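Local coordinates for protein B-agarase (PDB 4BQ2) that probably hydrolyses beta-1,4-galactosidic linkages of agarose from chain ends, as a family 50 exo-beta-agarase, at residues Pro317-Gly322 with Asn434-Gly439; Gly452-Val457 with Asn490-Gly495; Ser364-Pro369 with Arg709-Glu714; Arg310-Val315 with Ile438-Thr443; Asp287-Ser292 with Thr413-Trp418. All coordinates share one frame; numbering follows the deposited sequence.

Contact 1 (Pro317-Gly322 with Asn434-Gly439); sequences PEDSKG and NGWVIG
Pro317 sets CG over one face of the Trp436 indole, its ring standing roughly upright to it. This CG is 3.4 Å from the centroid of the five-membered ring and only 10° off the ring normal, so the meeting is a CH-pi contact, and the two side chains cross at about a right angle. Ile438 closes in beside this pair, its CD1 being 4.2 Å from Pro317 CD. At the pyrrole nitrogen the contact turns polar but remains weak: Trp436 NE1 donates to Ser320 OG over 3.2 Å with a bent N-H...O angle of 127°. With its CG beside the backbone N and anti to the carbonyl carbon (chi1 -58°), the indole reaches across to both Pro317 and Ser320.

The serine hydroxyl is positioned in turn by its neighbours. Ser320 OG donates to Asp319 OD1 at 2.8 Å, meeting the carboxylate from above its plane, and it is also bound by Arg290 NH2. Asp319 and Ser320 lie in a short 3-10 segment (318-320), with Ser320 N bonded to Pro317 O at 2.9 Å. Further out, the Trp418 ring meets that of Trp436 nearly parallel, while a bound glycerol hydrogen-bonds to Asp319 OD1. Such an aromatic and polar lining just beyond the C-terminal end of parallel strand 431-435 is consistent with the sugar-binding cleft of a (beta/alpha)8-barrel glycoside hydrolase.

Contact 2 (Gly452-Val457 with Asn490-Gly495); sequences GAMPDV and NEKSFG
Gly452 meets Ser493 through a single water, which donates to Gly452 O at 2.7 Å and accepts from Ser493 N at 3.1 Å, so two backbones that do not bond directly are still joined.

Two residues on, Met454 carries most of the packing. Its chain bends at both outer torsions (chi2 -66°, chi3 -77°), curling the thioether back over the 490-495 backbone and delivering the methyl to Phe494. Met454 CE lies 3.8 Å from the centroid of the Phe494 ring, over its face but shifted toward the rim, while SD stands above the same ring at 5.3 Å: a Met-aromatic contact in which the methyl is the near partner. On the way, Met454 CG passes 3.4 Å from Ser493 O and SD rests 3.7 Å from Lys492 CB.

The strand 454-455 that bears Met454 pairs antiparallel with strand 443-444, whereas 490-495 is the loop following parallel strand 483-488 of the barrel. That loop is bent sharply by an inverse gamma turn centred on Ser493, whose hydroxyl is bonded to Phe450 N.

Pro455 continues the apolar line, its CD 3.6 Å from CE of Lys492. The lysine chain bends at its last two torsions, and NZ lies near the proline while making a long, weak ion pair with Asp489. Tyr578, from helix 565-593, packs against both Met454 and Phe494.

Contact 3 (Ser364-Pro369 with Arg709-Glu714); sequences SAHSGP and RAYDGE
Backbone hydrogen bonds from His366 and Ser367 converge on one acceptor, Tyr711 O. His366 N reaches it at 2.8 Å, in the carbonyl plane, with an N-H...O angle of 149°, whereas the bond from Ser367 N is weak at 3.5 Å. A water adds a second link by donating to Ser367 O and, at 2.6 Å, to Ala710 O.

Aromatic contact runs through a methylene. His366 CB sits over the face of the Tyr711 ring, 3.9 Å from its centroid. The rings meet obliquely, their planes 54° apart. With CG anti to the backbone N (chi1 166°), the imidazole is carried past the tyrosine toward Phe450 and Trp451, whose rings it also meets.

Asn133 and Arg139, within the CBM-like region, bind Ser367 OG and Asp712 O, so that region meets the barrel loops here.

Ionic and turn interactions stiffen 709-714. Arg709 grips Asp712 side-on, NE to OD1 at 2.7 Å and NH2 to OD2 at 2.9 Å; its guanidinium lies between Glu714 OE1 and Tyr711 CD2, on opposite faces. Asp712 OD1 also closes an Asx turn by accepting from Glu714 N at 3.1 Å, the two donors arriving from opposite faces of the carboxylate.

Contact 4 (Arg310-Val315 with Ile438-Thr443); sequences RSADDV and IGDFKT
A type I beta turn, Ser311 to Asp314, leads into the backbone on which Ile438 rests at the surface of the barrel. Ile438 CD1 lies 3.5 Å from Asp314 O and 3.7 Å from Val315 O, so one apolar branch is set against two successive carbonyls. CG1 is held between the backbone N and the carbonyl carbon (chi1 67°), and the chain then runs on extended (chi2 174°), which puts the methyl at the end of a straight reach.

From the opposite direction comes Arg310, its NH2 standing 3.9 Å from the same CD1. The guanidinium is held elsewhere: NH2 bonds to Thr316 O and NH1 forms a salt bridge with Glu318.

The turn is closed by Asp314 N bonding to Ser311 O at 3.1 Å and is reinforced by an ST turn, in which Ser311 OG accepts from Asp313 N at 3.3 Å. It presents Ala312 at the margin of the contact, CB being 4.1 Å from Asp440 OD2.

No hydrogen bond passes directly between the two loops. Arg465 of helix 460-477 reaches both instead, through Asp313 O and Ile438 O, while Asp314 pairs with Lys321.

Contact 5 (Asp287-Ser292 with Thr413-Trp418); sequences DIIRLS and TSLGNW
Arg290 and Asn417 occupy opposite faces of the Trp418 indole. On one, the amide nitrogen ND2 of Asn417 stands 3.2 Å above the plane, over the ring centre; over the other lies NH2 of Arg290, whose guanidinium is tilted 36° from the indole, with NH1 3.6 Å from Trp418 CD1. The guanidinium in turn has Trp418 CB centred over its own face. Asp287 CB comes near the ring plane at an edge, and Ile288 CD1 approaches obliquely, 3.6 Å from Trp418 CE3. Arg290 runs extended from CG to NE, drawing its methylenes past Trp418 O before the flat head meets the tryptophan.

Three hydrogen bonds cross between the segments, two of them backbone to backbone. Asn417 N donates to the anti lone pair of Asp287 OD1 at 3.0 Å. Ile288 N bonds to Asn417 O at 2.8 Å, nearly in line with the carbonyl, whereas Ile289 N meets Trp418 O at 3.0 Å from above the carbonyl plane. Gly416 lets the chain pass close to the Asp287 carboxylate. Beyond these bonds, Ile289 CD1 packs crosswise on Leu415 CD2 at 3.8 Å.

The two loops follow barrel strand 280-287 and helix 394-410, and strand 693-699 adds Phe699 against Asp287, Ile288 and Trp418. Arg290 NH2 is bonded to Ser320 OG, and a glycerol lies beside the arginine. A buried guanidinium set against Trp418 suggests that packing on the tryptophan and the bond to Ser320 together set the orientation of the cation, and its charge would probably polarise that hydroxyl.

From the N terminus the chain enters contact 5 at 287-292, then supplies in turn the first segments of contacts 4, 1 and 3. Contact 5 closes first, at 413-418, crossing contacts 1, 3 and 4. Contacts 1 and 4 close next, on one run of chain after strand 431-435, and share Ile438 and Gly439. Contact 2 follows in series with them, joining strand 454-455 to the loop after strand 483-488. Contact 3 closes only at 709-714, so contact 2 is nested within its loop while contacts 1, 4 and 5 cross it. Contacts 1, 3, 4 and 5 knit the loops after strands 280-287, 296-301 and 359-362 to later barrel loops.

Contact 1 (Pro317-Gly322 with Asn434-Gly439)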
# COMPACT_ATOMS: atom_id res chain seq x y z
N PRO A 317 -5.65 -13.87 10.00
CA PRO A 317 -5.13 -12.87 10.90
C PRO A 317 -6.22 -11.85 11.23
O PRO A 317 -7.18 -11.67 10.46
CB PRO A 317 -3.96 -12.22 10.12
CG PRO A 317 -4.21 -12.54 8.70
CD PRO A 317 -5.14 -13.72 8.63
N GLU A 318 -6.05 -11.20 12.38
CA GLU A 318 -7.10 -10.36 12.96
C GLU A 318 -7.54 -9.28 12.00
O GLU A 318 -8.73 -9.02 11.86
CB GLU A 318 -6.63 -9.76 14.30
CG GLU A 318 -7.72 -8.97 15.05
CD GLU A 318 -8.81 -9.85 15.70
OE1 GLU A 318 -8.81 -11.10 15.48
OE2 GLU A 318 -9.68 -9.28 16.44
N ASP A 319 -6.59 -8.66 11.30
CA ASP A 319 -6.89 -7.63 10.31
C ASP A 319 -7.88 -8.08 9.20
O ASP A 319 -8.63 -7.27 8.65
CB ASP A 319 -5.58 -7.11 9.69
CG ASP A 319 -4.88 -8.17 8.87
OD1 ASP A 319 -5.16 -8.25 7.63
OD2 ASP A 319 -4.05 -8.91 9.45
N SER A 320 -7.89 -9.38 8.91
CA SER A 320 -8.65 -9.95 7.78
C SER A 320 -9.86 -10.74 8.27
O SER A 320 -10.57 -11.34 7.46
CB SER A 320 -7.75 -10.84 6.90
OG SER A 320 -6.75 -10.07 6.25
N LYS A 321 -10.14 -10.69 9.57
CA LYS A 321 -11.33 -11.33 10.13
C LYS A 321 -12.60 -10.62 9.72
O LYS A 321 -12.58 -9.45 9.35
CB LYS A 321 -11.25 -11.43 11.66
CG LYS A 321 -10.11 -12.34 12.13
CD LYS A 321 -10.48 -13.81 12.03
CE LYS A 321 -11.38 -14.25 13.20
NZ LYS A 321 -11.79 -15.67 13.04
N GLY A 322 -13.72 -11.33 9.76
CA GLY A 322 -15.01 -10.66 9.56
C GLY A 322 -15.17 -9.58 10.62
O GLY A 322 -14.49 -9.63 11.67
N ASN A 434 -7.17 -16.22 -1.65
CA ASN A 434 -5.99 -15.95 -0.83
C ASN A 434 -6.02 -16.69 0.48
O ASN A 434 -7.09 -17.07 1.01
CB ASN A 434 -5.90 -14.46 -0.49
CG ASN A 434 -6.95 -14.01 0.54
OD1 ASN A 434 -8.14 -13.69 0.21
ND2 ASN A 434 -6.54 -13.99 1.78
N GLY A 435 -4.82 -16.85 1.04
CA GLY A 435 -4.68 -17.30 2.40
C GLY A 435 -3.43 -16.68 2.98
O GLY A 435 -2.59 -16.10 2.25
N TRP A 436 -3.33 -16.78 4.30
CA TRP A 436 -2.16 -16.30 5.03
C TRP A 436 -1.63 -17.46 5.85
O TRP A 436 -2.40 -18.14 6.54
CB TRP A 436 -2.56 -15.24 6.06
CG TRP A 436 -3.26 -14.01 5.63
CD1 TRP A 436 -4.62 -13.81 5.59
CD2 TRP A 436 -2.66 -12.75 5.27
NE1 TRP A 436 -4.90 -12.52 5.22
CE2 TRP A 436 -3.71 -11.84 5.04
CE3 TRP A 436 -1.34 -12.31 5.16
CZ2 TRP A 436 -3.49 -10.49 4.65
CZ3 TRP A 436 -1.09 -10.95 4.79
CH2 TRP A 436 -2.16 -10.08 4.51
N VAL A 437 -0.32 -17.69 5.81
CA VAL A 437 0.29 -18.72 6.64
C VAL A 437 0.72 -18.06 7.94
O VAL A 437 1.72 -17.32 8.00
CB VAL A 437 1.48 -19.44 5.94
CG1 VAL A 437 2.06 -20.58 6.81
CG2 VAL A 437 1.02 -19.97 4.61
N ILE A 438 -0.06 -18.33 8.98
CA ILE A 438 0.20 -17.78 10.30
C ILE A 438 0.18 -18.93 11.29
O ILE A 438 -0.36 -20.01 11.00
CB ILE A 438 -0.84 -16.69 10.69
CG1 ILE A 438 -2.25 -17.29 10.89
CG2 ILE A 438 -0.85 -15.56 9.65
CD1 ILE A 438 -3.31 -16.30 11.43
N GLY A 439 0.74 -18.71 12.46
CA GLY A 439 0.75 -19.78 13.46
C GLY A 439 1.87 -19.63 14.46
O GLY A 439 2.53 -18.60 14.51

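Contact 2 (Gly452-Val457 with Asn490-Gly495)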
# COMPACT_ATOMS: atom_id res chain seq x y z
N GLY A 452 5.18 -7.85 10.24
CA GLY A 452 5.32 -8.93 11.22
C GLY A 452 6.62 -9.67 11.04
O GLY A 452 7.33 -9.46 10.04
N ALA A 453 6.96 -10.53 11.99
CA ALA A 453 8.19 -11.31 11.91
C ALA A 453 8.13 -12.32 10.76
O ALA A 453 7.04 -12.77 10.36
CB ALA A 453 8.43 -12.04 13.23
N MET A 454 9.30 -12.71 10.28
CA MET A 454 9.41 -13.66 9.15
C MET A 454 9.39 -15.10 9.66
O MET A 454 9.88 -15.39 10.77
CB MET A 454 10.68 -13.35 8.35
CG MET A 454 10.57 -12.05 7.58
SD MET A 454 9.32 -12.12 6.26
CE MET A 454 10.21 -13.09 5.03
N PRO A 455 8.81 -16.02 8.86
CA PRO A 455 8.68 -17.38 9.30
C PRO A 455 10.00 -18.14 9.20
O PRO A 455 10.78 -17.88 8.29
CB PRO A 455 7.67 -17.99 8.29
CG PRO A 455 7.89 -17.19 7.03
CD PRO A 455 8.14 -15.79 7.55
N ASP A 456 10.22 -19.06 10.12
CA ASP A 456 11.33 -20.02 9.95
C ASP A 456 10.82 -21.15 9.09
O ASP A 456 10.19 -22.07 9.57
CB ASP A 456 11.86 -20.59 11.28
CG ASP A 456 13.14 -21.38 11.07
OD1 ASP A 456 13.24 -22.03 10.01
OD2 ASP A 456 14.06 -21.32 11.93
N VAL A 457 11.11 -21.06 7.80
CA VAL A 457 10.53 -21.92 6.79
C VAL A 457 11.13 -23.31 6.82
O VAL A 457 10.67 -24.19 6.09
CB VAL A 457 10.68 -21.30 5.40
CG1 VAL A 457 9.86 -20.01 5.32
CG2 VAL A 457 12.17 -20.99 5.09
N ASN A 490 1.62 -11.67 1.88
CA ASN A 490 1.60 -10.38 1.26
C ASN A 490 2.69 -9.50 1.86
O ASN A 490 2.78 -9.41 3.11
CB ASN A 490 0.23 -9.72 1.53
CG ASN A 490 0.14 -8.31 1.00
OD1 ASN A 490 0.11 -8.12 -0.21
ND2 ASN A 490 0.02 -7.31 1.90
N GLU A 491 3.52 -8.88 1.01
CA GLU A 491 4.49 -7.86 1.47
C GLU A 491 5.31 -8.32 2.69
O GLU A 491 5.44 -7.61 3.69
CB GLU A 491 3.75 -6.54 1.75
CG GLU A 491 3.06 -5.99 0.51
CD GLU A 491 2.51 -4.58 0.71
OE1 GLU A 491 2.60 -4.06 1.84
OE2 GLU A 491 1.99 -4.00 -0.28
N LYS A 492 5.89 -9.51 2.58
CA LYS A 492 6.75 -10.03 3.62
C LYS A 492 8.06 -9.26 3.59
O LYS A 492 8.51 -8.83 2.54
CB LYS A 492 6.99 -11.54 3.41
CG LYS A 492 5.68 -12.36 3.35
CD LYS A 492 5.93 -13.87 3.52
CE LYS A 492 6.16 -14.19 5.00
NZ LYS A 492 4.94 -14.00 5.87
N SER A 493 8.64 -9.06 4.77
CA SER A 493 9.93 -8.35 4.86
C SER A 493 11.11 -9.26 4.52
O SER A 493 11.83 -9.73 5.42
CB SER A 493 10.08 -7.74 6.26
OG SER A 493 9.13 -6.68 6.44
N PHE A 494 11.32 -9.49 3.22
CA PHE A 494 12.40 -10.35 2.75
C PHE A 494 13.75 -9.61 2.73
O PHE A 494 14.80 -10.22 2.55
CB PHE A 494 12.11 -10.88 1.34
CG PHE A 494 11.26 -12.09 1.31
CD1 PHE A 494 11.78 -13.34 1.65
CD2 PHE A 494 9.93 -12.01 0.87
CE1 PHE A 494 10.98 -14.47 1.59
CE2 PHE A 494 9.13 -13.13 0.82
CZ PHE A 494 9.64 -14.37 1.17
N GLY A 495 13.71 -8.29 2.87
CA GLY A 495 14.93 -7.46 2.95
C GLY A 495 14.75 -6.19 2.12
O GLY A 495 14.35 -6.28 0.96
O HOH W 1 7.01 -9.59 7.35

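Contact 3 (Ser364-Pro369 with Arg709-Glu714)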
# COMPACT_ATOMS: atom_id res chain seq x y z
N SER A 364 -6.39 -6.76 18.19
CA SER A 364 -5.02 -6.30 17.98
C SER A 364 -5.00 -5.21 16.92
O SER A 364 -6.03 -4.95 16.27
CB SER A 364 -4.11 -7.46 17.56
OG SER A 364 -4.58 -8.00 16.34
N ALA A 365 -3.85 -4.56 16.75
CA ALA A 365 -3.67 -3.53 15.74
C ALA A 365 -2.21 -3.57 15.35
O ALA A 365 -1.38 -3.98 16.16
CB ALA A 365 -4.02 -2.15 16.29
N HIS A 366 -1.87 -3.16 14.13
CA HIS A 366 -0.46 -3.11 13.74
C HIS A 366 0.17 -1.88 14.37
O HIS A 366 1.27 -1.93 14.92
CB HIS A 366 -0.30 -3.09 12.22
CG HIS A 366 1.07 -2.70 11.76
ND1 HIS A 366 2.08 -3.62 11.51
CD2 HIS A 366 1.60 -1.48 11.47
CE1 HIS A 366 3.16 -2.98 11.08
NE2 HIS A 366 2.89 -1.69 11.04
N SER A 367 -0.55 -0.76 14.28
CA SER A 367 -0.03 0.51 14.81
C SER A 367 -1.18 1.45 15.06
O SER A 367 -2.29 1.24 14.56
CB SER A 367 0.95 1.13 13.81
OG SER A 367 0.29 1.39 12.58
N GLY A 368 -0.93 2.50 15.85
CA GLY A 368 -1.97 3.47 16.22
C GLY A 368 -1.97 3.62 17.73
O GLY A 368 -1.25 2.90 18.43
N PRO A 369 -2.78 4.57 18.27
CA PRO A 369 -2.78 4.85 19.72
C PRO A 369 -3.41 3.73 20.54
O PRO A 369 -3.18 3.65 21.74
CB PRO A 369 -3.60 6.14 19.84
CG PRO A 369 -4.44 6.20 18.60
CD PRO A 369 -3.66 5.48 17.52
N ARG A 709 -8.26 3.19 8.94
CA ARG A 709 -8.73 1.82 9.13
C ARG A 709 -8.18 1.33 10.47
O ARG A 709 -7.09 1.72 10.87
CB ARG A 709 -8.31 0.90 7.97
CG ARG A 709 -6.80 0.63 7.90
CD ARG A 709 -6.45 -0.23 6.67
NE ARG A 709 -5.01 -0.47 6.57
CZ ARG A 709 -4.44 -1.32 5.72
NH1 ARG A 709 -5.21 -1.98 4.84
NH2 ARG A 709 -3.12 -1.50 5.74
N ALA A 710 -8.97 0.54 11.18
CA ALA A 710 -8.61 0.05 12.52
C ALA A 710 -7.21 -0.62 12.58
O ALA A 710 -6.46 -0.45 13.56
CB ALA A 710 -9.72 -0.89 13.03
N TYR A 711 -6.84 -1.36 11.54
CA TYR A 711 -5.56 -2.09 11.55
C TYR A 711 -4.34 -1.19 11.74
O TYR A 711 -3.49 -1.50 12.54
CB TYR A 711 -5.42 -2.89 10.25
CG TYR A 711 -4.16 -3.76 10.11
CD1 TYR A 711 -3.75 -4.63 11.14
CD2 TYR A 711 -3.45 -3.78 8.90
CE1 TYR A 711 -2.66 -5.47 10.97
CE2 TYR A 711 -2.36 -4.61 8.72
CZ TYR A 711 -1.96 -5.44 9.76
OH TYR A 711 -0.85 -6.25 9.58
N ASP A 712 -4.25 -0.07 11.02
CA ASP A 712 -2.99 0.66 11.05
C ASP A 712 -3.08 2.14 10.73
O ASP A 712 -2.04 2.78 10.50
CB ASP A 712 -2.01 -0.03 10.08
CG ASP A 712 -2.39 0.21 8.63
OD1 ASP A 712 -3.50 0.78 8.40
OD2 ASP A 712 -1.57 -0.14 7.74
N GLY A 713 -4.31 2.67 10.63
CA GLY A 713 -4.53 4.11 10.44
C GLY A 713 -4.44 4.64 9.02
O GLY A 713 -4.59 5.85 8.80
N GLU A 714 -4.19 3.78 8.03
CA GLU A 714 -4.28 4.27 6.65
C GLU A 714 -5.69 4.88 6.46
O GLU A 714 -6.71 4.25 6.81
CB GLU A 714 -4.06 3.14 5.62
CG GLU A 714 -2.61 2.63 5.54
CD GLU A 714 -2.42 1.58 4.46
OE1 GLU A 714 -3.37 1.34 3.66
OE2 GLU A 714 -1.30 1.01 4.38
O HOH W 2 -5.13 1.67 14.27

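Contact 4 (Arg310-Val315 with Ile438-Thr443)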
# COMPACT_ATOMS: atom_id res chain seq x y z
N ARG A 310 -9.15 -15.08 20.26
CA ARG A 310 -8.79 -15.86 19.07
C ARG A 310 -8.37 -17.29 19.43
O ARG A 310 -7.80 -17.53 20.51
CB ARG A 310 -7.64 -15.18 18.31
CG ARG A 310 -7.96 -13.79 17.75
CD ARG A 310 -6.73 -13.16 17.11
NE ARG A 310 -6.11 -14.08 16.14
CZ ARG A 310 -6.51 -14.22 14.87
NH1 ARG A 310 -7.51 -13.48 14.39
NH2 ARG A 310 -5.89 -15.10 14.07
N SER A 311 -8.69 -18.23 18.54
CA SER A 311 -8.15 -19.58 18.56
C SER A 311 -6.74 -19.58 17.92
O SER A 311 -6.51 -18.95 16.86
CB SER A 311 -9.10 -20.53 17.82
OG SER A 311 -8.43 -21.67 17.27
N ALA A 312 -5.80 -20.27 18.57
CA ALA A 312 -4.42 -20.32 18.09
C ALA A 312 -4.30 -21.02 16.73
O ALA A 312 -3.32 -20.81 16.01
CB ALA A 312 -3.51 -20.98 19.14
N ASP A 313 -5.29 -21.84 16.39
CA ASP A 313 -5.28 -22.57 15.11
C ASP A 313 -5.96 -21.82 13.94
O ASP A 313 -5.97 -22.32 12.83
CB ASP A 313 -5.92 -23.96 15.27
CG ASP A 313 -5.08 -24.90 16.10
OD1 ASP A 313 -3.87 -24.63 16.30
OD2 ASP A 313 -5.64 -25.92 16.56
N ASP A 314 -6.52 -20.63 14.21
CA ASP A 314 -7.22 -19.85 13.16
C ASP A 314 -6.23 -19.51 12.04
O ASP A 314 -5.07 -19.15 12.31
CB ASP A 314 -7.79 -18.55 13.76
CG ASP A 314 -8.81 -17.85 12.84
OD1 ASP A 314 -8.88 -18.13 11.61
OD2 ASP A 314 -9.58 -17.01 13.38
N VAL A 315 -6.67 -19.65 10.78
CA VAL A 315 -5.78 -19.38 9.64
C VAL A 315 -5.84 -17.91 9.21
O VAL A 315 -5.06 -17.47 8.36
CB VAL A 315 -6.09 -20.29 8.40
CG1 VAL A 315 -5.83 -21.76 8.71
CG2 VAL A 315 -7.51 -20.07 7.89
N ILE A 438 -0.06 -18.33 8.98
CA ILE A 438 0.20 -17.78 10.30
C ILE A 438 0.18 -18.93 11.29
O ILE A 438 -0.36 -20.01 11.00
CB ILE A 438 -0.84 -16.69 10.69
CG1 ILE A 438 -2.25 -17.29 10.89
CG2 ILE A 438 -0.85 -15.56 9.65
CD1 ILE A 438 -3.31 -16.30 11.43
N GLY A 439 0.74 -18.71 12.46
CA GLY A 439 0.75 -19.78 13.46
C GLY A 439 1.87 -19.63 14.46
O GLY A 439 2.53 -18.60 14.51
N ASP A 440 2.10 -20.66 15.27
CA ASP A 440 3.08 -20.57 16.34
C ASP A 440 4.46 -21.06 15.96
O ASP A 440 5.27 -21.29 16.87
CB ASP A 440 2.60 -21.38 17.56
CG ASP A 440 1.34 -20.84 18.14
OD1 ASP A 440 1.23 -19.59 18.20
OD2 ASP A 440 0.47 -21.66 18.52
N PHE A 441 4.71 -21.28 14.67
CA PHE A 441 5.99 -21.79 14.16
C PHE A 441 7.11 -20.85 14.57
O PHE A 441 6.87 -19.71 14.94
CB PHE A 441 5.97 -22.02 12.64
CG PHE A 441 5.31 -20.90 11.84
CD1 PHE A 441 5.93 -19.64 11.68
CD2 PHE A 441 4.05 -21.09 11.28
CE1 PHE A 441 5.31 -18.63 10.96
CE2 PHE A 441 3.41 -20.07 10.57
CZ PHE A 441 4.04 -18.84 10.40
N LYS A 442 8.34 -21.35 14.52
CA LYS A 442 9.49 -20.51 14.88
C LYS A 442 9.63 -19.41 13.83
O LYS A 442 9.13 -19.56 12.71
CB LYS A 442 10.75 -21.37 14.93
CG LYS A 442 10.84 -22.28 16.17
CD LYS A 442 11.97 -23.29 15.94
CE LYS A 442 11.95 -24.47 16.89
NZ LYS A 442 12.27 -24.07 18.29
N THR A 443 10.30 -18.32 14.22
CA THR A 443 10.50 -17.13 13.36
C THR A 443 11.98 -16.79 13.08
O THR A 443 12.89 -17.28 13.75
CB THR A 443 9.79 -15.86 13.94
OG1 THR A 443 10.36 -15.51 15.22
CG2 THR A 443 8.26 -16.13 14.10

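Contact 5 (Asp287-Ser292 with Thr413-Trp418)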
# COMPACT_ATOMS: atom_id res chain seq x y z
N ASP A 287 -9.01 -4.92 -5.26
CA ASP A 287 -8.70 -5.68 -4.07
C ASP A 287 -9.63 -5.27 -2.93
O ASP A 287 -10.18 -4.17 -2.96
CB ASP A 287 -7.27 -5.37 -3.63
CG ASP A 287 -6.24 -5.75 -4.66
OD1 ASP A 287 -6.37 -6.83 -5.26
OD2 ASP A 287 -5.28 -4.98 -4.85
N ILE A 288 -9.73 -6.12 -1.91
CA ILE A 288 -10.47 -5.80 -0.66
C ILE A 288 -11.96 -5.62 -0.96
O ILE A 288 -12.56 -4.54 -0.75
CB ILE A 288 -9.91 -4.57 0.12
CG1 ILE A 288 -8.38 -4.67 0.28
CG2 ILE A 288 -10.61 -4.48 1.49
CD1 ILE A 288 -7.91 -5.53 1.47
N ILE A 289 -12.53 -6.68 -1.49
CA ILE A 289 -13.95 -6.71 -1.79
C ILE A 289 -14.58 -7.49 -0.64
O ILE A 289 -15.02 -8.66 -0.77
CB ILE A 289 -14.22 -7.29 -3.20
CG1 ILE A 289 -13.54 -6.40 -4.26
CG2 ILE A 289 -15.74 -7.32 -3.47
CD1 ILE A 289 -13.68 -6.97 -5.65
N ARG A 290 -14.59 -6.81 0.50
CA ARG A 290 -15.03 -7.33 1.77
C ARG A 290 -15.21 -6.11 2.69
O ARG A 290 -14.78 -4.99 2.36
CB ARG A 290 -13.96 -8.26 2.37
CG ARG A 290 -12.59 -7.57 2.58
CD ARG A 290 -11.62 -8.59 3.15
NE ARG A 290 -10.34 -8.02 3.58
CZ ARG A 290 -9.29 -8.73 3.97
NH1 ARG A 290 -9.33 -10.08 3.94
NH2 ARG A 290 -8.17 -8.11 4.35
N LEU A 291 -15.75 -6.35 3.87
CA LEU A 291 -15.97 -5.25 4.82
C LEU A 291 -14.96 -5.16 5.98
O LEU A 291 -15.02 -4.20 6.75
CB LEU A 291 -17.42 -5.33 5.37
CG LEU A 291 -18.52 -5.26 4.29
CD1 LEU A 291 -19.92 -5.28 4.93
CD2 LEU A 291 -18.40 -4.03 3.39
N SER A 292 -14.06 -6.15 6.07
CA SER A 292 -13.13 -6.35 7.19
C SER A 292 -12.31 -5.11 7.52
O SER A 292 -11.88 -4.92 8.66
CB SER A 292 -12.10 -7.46 6.82
OG SER A 292 -12.75 -8.67 6.49
N THR A 413 -12.39 -7.86 -15.36
CA THR A 413 -12.49 -9.26 -15.71
C THR A 413 -12.42 -10.14 -14.45
O THR A 413 -12.58 -11.37 -14.54
CB THR A 413 -11.39 -9.67 -16.69
OG1 THR A 413 -10.12 -9.41 -16.11
CG2 THR A 413 -11.50 -8.92 -18.03
N SER A 414 -12.21 -9.54 -13.27
CA SER A 414 -12.12 -10.31 -12.03
C SER A 414 -12.47 -9.48 -10.81
O SER A 414 -12.47 -8.25 -10.88
CB SER A 414 -10.67 -10.80 -11.82
OG SER A 414 -9.77 -9.73 -11.66
N LEU A 415 -12.71 -10.19 -9.70
CA LEU A 415 -12.60 -9.71 -8.30
C LEU A 415 -11.19 -10.02 -7.83
O LEU A 415 -10.71 -11.13 -8.03
CB LEU A 415 -13.61 -10.44 -7.40
CG LEU A 415 -15.05 -10.50 -7.96
CD1 LEU A 415 -16.00 -11.35 -7.11
CD2 LEU A 415 -15.63 -9.11 -8.17
N GLY A 416 -10.52 -9.06 -7.20
CA GLY A 416 -9.08 -9.17 -6.98
C GLY A 416 -8.86 -9.80 -5.63
O GLY A 416 -9.73 -10.52 -5.10
N ASN A 417 -7.69 -9.56 -5.06
CA ASN A 417 -7.33 -10.18 -3.81
C ASN A 417 -8.20 -9.72 -2.65
O ASN A 417 -8.73 -8.63 -2.68
CB ASN A 417 -5.86 -9.89 -3.48
CG ASN A 417 -5.27 -10.93 -2.55
OD1 ASN A 417 -5.78 -12.08 -2.45
ND2 ASN A 417 -4.17 -10.59 -1.91
N TRP A 418 -8.29 -10.57 -1.62
CA TRP A 418 -9.11 -10.33 -0.44
C TRP A 418 -10.55 -10.05 -0.84
O TRP A 418 -11.17 -9.07 -0.36
CB TRP A 418 -8.51 -9.20 0.42
CG TRP A 418 -7.08 -9.55 0.81
CD1 TRP A 418 -6.67 -10.58 1.59
CD2 TRP A 418 -5.90 -8.80 0.47
NE1 TRP A 418 -5.30 -10.53 1.77
CE2 TRP A 418 -4.80 -9.47 1.07
CE3 TRP A 418 -5.66 -7.64 -0.30
CZ2 TRP A 418 -3.48 -9.01 0.94
CZ3 TRP A 418 -4.35 -7.17 -0.43
CH2 TRP A 418 -3.28 -7.87 0.20